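Local coordinates for protein phosphatidylinositol phosphate phosphatase (Schizosaccharomyces pombe, PDB 1I9Z) that removes the 5-phosphate from soluble and lipid inositol polyphosphates, here through the catalytic 5-phosphatase domain of a synaptojanin-like protein, at residues 193-196 against 197-200; 172-175 against 176-180. One frame throughout, in Å; residues are numbered along the deposited sequence.

Interaction 1 of 2, residues 193-196 against 197-200; sequences GRSI and FNHD
Asn198 OD1 takes two donors from Ser195: the backbone N at 3.2 Å, in a nearly straight bond (165°), and the hydroxyl OG, more weakly, also at 3.2 Å. The N-H comes in from above the plane of the amide carbonyl. The serine OG sits between its own backbone N and carbonyl carbon (chi1 80°), which places it where it also accepts the N-H of Phe197, OG to N 3.1 Å, in a rather bent bond. A second lock lies one residue further along, where His199 ND1 donates to Ile196 O at 2.8 Å. This oxygen is met well above its carbonyl plane and lies close to the plane of the imidazole, fixing the ring's rotation, and the other ring nitrogen, NE2, bonds to Arg152.

All this shapes the loop between helix 174-187 and strand 201-205, the return leg of a beta-alpha-beta crossover in this DNase I-like domain; Asn198 is the centre of an inverse gamma turn there. Ile196 and Phe197 run side by side in the same direction. CG1 of Ile196 lies over one face of the phenyl ring, 3.7 Å from its centroid, a CH-pi contact, and CD1 continues along it to Phe197 CZ at 3.6 Å. The ring also reaches Tyr181 and Ala185 of the helix, so a serine in place of Phe197 would probably leave Ile196 CG1 and CD1 without their aromatic cover and open a gap beside the helix.

Arg194 CD passes 3.9 Å from His199 NE2, and the bend at chi3 beyond it turns NE to a salt bridge with Glu131, while a water bridges NH1 to Asn198 O.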
loop_
_atom_site.group_PDB
_atom_site.type_symbol
_atom_site.label_atom_id
_atom_site.label_comp_id
_atom_site.label_asym_id
_atom_site.label_seq_id
_atom_site.Cartn_x
_atom_site.Cartn_y
_atom_site.Cartn_z
ATOM N N GLY A 193 -6.599 19.249 -5.432
ATOM C CA GLY A 193 -5.406 18.868 -6.174
ATOM C C GLY A 193 -4.301 18.167 -5.411
ATOM O O GLY A 193 -3.218 18.054 -5.933
ATOM N N ARG A 194 -4.539 17.706 -4.186
ATOM C CA ARG A 194 -3.492 16.986 -3.436
ATOM C C ARG A 194 -3.050 15.696 -4.209
ATOM O O ARG A 194 -3.904 14.918 -4.621
ATOM C CB ARG A 194 -4.060 16.574 -2.070
ATOM C CG ARG A 194 -3.099 15.826 -1.203
ATOM C CD ARG A 194 -3.853 14.947 -0.149
ATOM N NE ARG A 194 -4.797 15.617 0.784
ATOM C CZ ARG A 194 -4.463 16.273 1.910
ATOM N NH1 ARG A 194 -3.176 16.400 2.279
ATOM N NH2 ARG A 194 -5.441 16.743 2.717
ATOM N N SER A 195 -1.755 15.467 -4.375
ATOM C CA SER A 195 -1.272 14.294 -5.101
ATOM C C SER A 195 -0.907 13.163 -4.173
ATOM O O SER A 195 -0.891 13.304 -2.964
ATOM C CB SER A 195 -0.027 14.622 -5.932
ATOM O OG SER A 195 1.125 14.616 -5.079
ATOM N N ILE A 196 -0.573 12.012 -4.740
ATOM C CA ILE A 196 -0.219 10.898 -3.864
ATOM C C ILE A 196 1.160 11.090 -3.190
ATOM O O ILE A 196 1.451 10.531 -2.103
ATOM C CB ILE A 196 -0.187 9.527 -4.649
ATOM C CG1 ILE A 196 0.829 9.560 -5.796
ATOM C CG2 ILE A 196 -1.572 9.161 -5.165
ATOM C CD1 ILE A 196 1.202 8.186 -6.271
ATOM N N PHE A 197 2.002 11.934 -3.789
ATOM C CA PHE A 197 3.355 12.065 -3.283
ATOM C C PHE A 197 3.527 12.955 -2.095
ATOM O O PHE A 197 4.531 12.847 -1.362
ATOM C CB PHE A 197 4.291 12.502 -4.422
ATOM C CG PHE A 197 4.301 11.532 -5.581
ATOM C CD1 PHE A 197 3.579 11.805 -6.745
ATOM C CD2 PHE A 197 4.974 10.314 -5.473
ATOM C CE1 PHE A 197 3.516 10.893 -7.792
ATOM C CE2 PHE A 197 4.932 9.375 -6.509
ATOM C CZ PHE A 197 4.197 9.665 -7.675
ATOM N N ASN A 198 2.516 13.796 -1.865
ATOM C CA ASN A 198 2.512 14.741 -0.769
ATOM C C ASN A 198 2.180 14.059 0.565
ATOM O O ASN A 198 1.276 14.540 1.241
ATOM C CB ASN A 198 1.428 15.821 -1.040
ATOM C CG ASN A 198 1.642 16.617 -2.369
ATOM O OD1 ASN A 198 0.641 17.046 -3.050
ATOM N ND2 ASN A 198 2.919 16.865 -2.720
ATOM N N HIS A 199 2.883 12.966 0.924
ATOM C CA HIS A 199 2.693 12.199 2.141
ATOM C C HIS A 199 4.011 11.676 2.706
ATOM O O HIS A 199 4.933 11.382 1.933
ATOM C CB HIS A 199 1.820 10.962 1.841
ATOM C CG HIS A 199 0.433 11.324 1.394
ATOM N ND1 HIS A 199 0.104 11.577 0.083
ATOM C CD2 HIS A 199 -0.658 11.640 2.124
ATOM C CE1 HIS A 199 -1.134 12.053 0.020
ATOM N NE2 HIS A 199 -1.615 12.107 1.251
ATOM N N ASP A 200 4.066 11.496 4.016
ATOM C CA ASP A 200 5.242 10.881 4.662
ATOM C C ASP A 200 5.417 9.422 4.228
ATOM O O ASP A 200 6.550 8.968 3.982
ATOM C CB ASP A 200 5.080 10.941 6.174
ATOM C CG ASP A 200 4.971 12.373 6.638
ATOM O OD1 ASP A 200 5.981 13.105 6.485
ATOM O OD2 ASP A 200 3.878 12.804 7.043
HETATM O O HOH W 1 -0.989 15.874 1.094
#

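Interaction 2 of 2, residues 172-175 against 176-180; sequences TNYD and ERDHD
Glu176, Arg177 and Asn173 carry most of this contact. The amide of Asn173 lies alongside the Glu176 side chain, both pointing the same way, and ND2 donates to Glu176 OE1 at 3.1 Å. The oxygen stays near the amide plane, but the donor stands above the carboxylate plane, the two groups being turned 63° apart. Glu176 gets there with CG anti to its backbone N (chi1 -174°) and the chain extended beyond. ND2 has a further acceptor in Ala169 O, so both charge and backbone hold the amide in place.

Arg177 crosses Asn173 at about a right angle. Its guanidinium presents a face to the backbone, with Asn173 O 3.7 Å above the plane over its centre, and NH2 reaches Asn173 OD1 only weakly at 3.4 Å. The bend at chi3 (-93°) folds the group back over this turn. Its stronger partners lie beyond: NH2 binds Ala168 O, NH1 binds Gly170 O and Gln236, and Tyr210 adds a cation-pi contact.

Asn173 is the N-cap residue of helix 174-187 and the centre of an inverse gamma turn, yet its side chain makes no capping bond and is spent on Glu176 and Ala169. The helix joins strands 158-166 and 201-205 in a beta-alpha-beta unit. The loop between strand 158-166 and helix 174-187 supplies Ala169, Gly170 and Tyr171 to the inositol bisphosphate pocket, and Asn173's side chain comes within about 4 Å of the ligand.

In the first turn, Asn173 O receives weak bonds from the N-H groups of Glu176 and Arg177; Asp178 N to Tyr174 O, 2.8 Å, is sounder. A water donates to both Asp175 OD1 and Asp178 OD1, probably easing the proximity of two like charges, while Tyr210 OH holds Asp178 OD2.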
loop_
_atom_site.group_PDB
_atom_site.type_symbol
_atom_site.label_atom_id
_atom_site.label_comp_id
_atom_site.label_asym_id
_atom_site.label_seq_id
_atom_site.Cartn_x
_atom_site.Cartn_y
_atom_site.Cartn_z
ATOM N N THR A 172 4.040 -9.575 -22.866
ATOM C CA THR A 172 5.145 -8.682 -23.227
ATOM C C THR A 172 4.914 -7.169 -23.068
ATOM O O THR A 172 5.854 -6.391 -23.176
ATOM C CB THR A 172 5.530 -8.867 -24.707
ATOM O OG1 THR A 172 4.456 -8.356 -25.495
ATOM C CG2 THR A 172 5.748 -10.348 -25.056
ATOM N N ASN A 173 3.681 -6.749 -22.798
ATOM C CA ASN A 173 3.427 -5.312 -22.788
ATOM C C ASN A 173 3.727 -4.557 -21.536
ATOM O O ASN A 173 2.837 -3.872 -20.958
ATOM C CB ASN A 173 1.994 -5.043 -23.208
ATOM C CG ASN A 173 1.058 -5.661 -22.322
ATOM O OD1 ASN A 173 1.244 -6.830 -21.926
ATOM N ND2 ASN A 173 -0.016 -4.928 -21.981
ATOM N N TYR A 174 4.981 -4.652 -21.104
ATOM C CA TYR A 174 5.365 -3.928 -19.924
ATOM C C TYR A 174 5.440 -2.438 -20.255
ATOM O O TYR A 174 5.286 -1.615 -19.344
ATOM C CB TYR A 174 6.676 -4.461 -19.296
ATOM C CG TYR A 174 7.899 -4.321 -20.170
ATOM C CD1 TYR A 174 8.523 -3.077 -20.316
ATOM C CD2 TYR A 174 8.408 -5.412 -20.890
ATOM C CE1 TYR A 174 9.641 -2.919 -21.184
ATOM C CE2 TYR A 174 9.522 -5.256 -21.759
ATOM C CZ TYR A 174 10.116 -4.013 -21.903
ATOM O OH TYR A 174 11.144 -3.804 -22.842
ATOM N N ASP A 175 5.587 -2.058 -21.529
ATOM C CA ASP A 175 5.578 -0.585 -21.790
ATOM C C ASP A 175 4.173 -0.025 -21.430
ATOM O O ASP A 175 4.031 1.099 -20.941
ATOM C CB ASP A 175 5.826 -0.248 -23.258
ATOM C CG ASP A 175 7.251 -0.521 -23.690
ATOM O OD1 ASP A 175 8.164 -0.487 -22.849
ATOM O OD2 ASP A 175 7.447 -0.742 -24.903
ATOM N N GLU A 176 3.146 -0.812 -21.686
ATOM C CA GLU A 176 1.799 -0.320 -21.352
ATOM C C GLU A 176 1.633 -0.254 -19.809
ATOM O O GLU A 176 1.003 0.674 -19.298
ATOM C CB GLU A 176 0.737 -1.209 -21.973
ATOM C CG GLU A 176 -0.679 -0.613 -21.752
ATOM C CD GLU A 176 -1.812 -1.457 -22.352
ATOM O OE1 GLU A 176 -1.528 -2.487 -23.035
ATOM O OE2 GLU A 176 -2.989 -1.071 -22.102
ATOM N N ARG A 177 2.147 -1.239 -19.060
ATOM C CA ARG A 177 2.069 -1.123 -17.603
ATOM C C ARG A 177 2.858 0.108 -17.140
ATOM O O ARG A 177 2.476 0.819 -16.200
ATOM C CB ARG A 177 2.666 -2.400 -16.936
ATOM C CG ARG A 177 1.780 -3.625 -17.194
ATOM C CD ARG A 177 2.315 -4.852 -16.488
ATOM N NE ARG A 177 3.213 -5.677 -17.339
ATOM C CZ ARG A 177 2.766 -6.539 -18.280
ATOM N NH1 ARG A 177 3.611 -7.311 -18.985
ATOM N NH2 ARG A 177 1.473 -6.596 -18.591
ATOM N N ASP A 178 4.010 0.371 -17.753
ATOM C CA ASP A 178 4.757 1.557 -17.268
ATOM C C ASP A 178 3.925 2.845 -17.518
ATOM O O ASP A 178 3.917 3.769 -16.731
ATOM C CB ASP A 178 6.096 1.692 -18.019
ATOM C CG ASP A 178 7.103 0.643 -17.642
ATOM O OD1 ASP A 178 8.212 0.679 -18.289
ATOM O OD2 ASP A 178 6.866 -0.228 -16.721
ATOM N N HIS A 179 3.241 2.852 -18.654
ATOM C CA HIS A 179 2.405 3.977 -19.035
ATOM C C HIS A 179 1.267 4.103 -18.005
ATOM O O HIS A 179 0.831 5.218 -17.647
ATOM C CB HIS A 179 1.813 3.713 -20.401
ATOM C CG HIS A 179 0.722 4.671 -20.753
ATOM N ND1 HIS A 179 -0.605 4.297 -20.844
ATOM C CD2 HIS A 179 0.768 5.991 -21.032
ATOM C CE1 HIS A 179 -1.336 5.355 -21.184
ATOM N NE2 HIS A 179 -0.522 6.396 -21.301
ATOM N N ASP A 180 0.758 2.956 -17.555
ATOM C CA ASP A 180 -0.323 2.976 -16.562
ATOM C C ASP A 180 0.177 3.585 -15.255
ATOM O O ASP A 180 -0.533 4.332 -14.569
ATOM C CB ASP A 180 -0.853 1.546 -16.272
ATOM C CG ASP A 180 -1.699 0.989 -17.379
ATOM O OD1 ASP A 180 -2.068 1.745 -18.292
ATOM O OD2 ASP A 180 -1.989 -0.236 -17.379
HETATM O O HOH W 2 8.222 1.490 -20.844
#

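In the fold
Interaction 2 comes first along the chain, at the start of helix 174-187, and interaction 1 follows in the loop that leads from that helix into strand 201-205. Their centres are 24 Å apart and their nearest atoms about 9 Å, with no touch between them. Both belong to one beta-alpha-beta unit, whose strands 158-166 and 201-205 are parallel neighbours in the five-stranded sheet. Interaction 2 reaches the bound inositol bisphosphate through Asn173, whereas residues 193-200 shape the connection beyond the other end of the helix. Thus one crossover has its helix start beside the bound product, inositol 1,4-bisphosphate, and its return loop packed on the sheet.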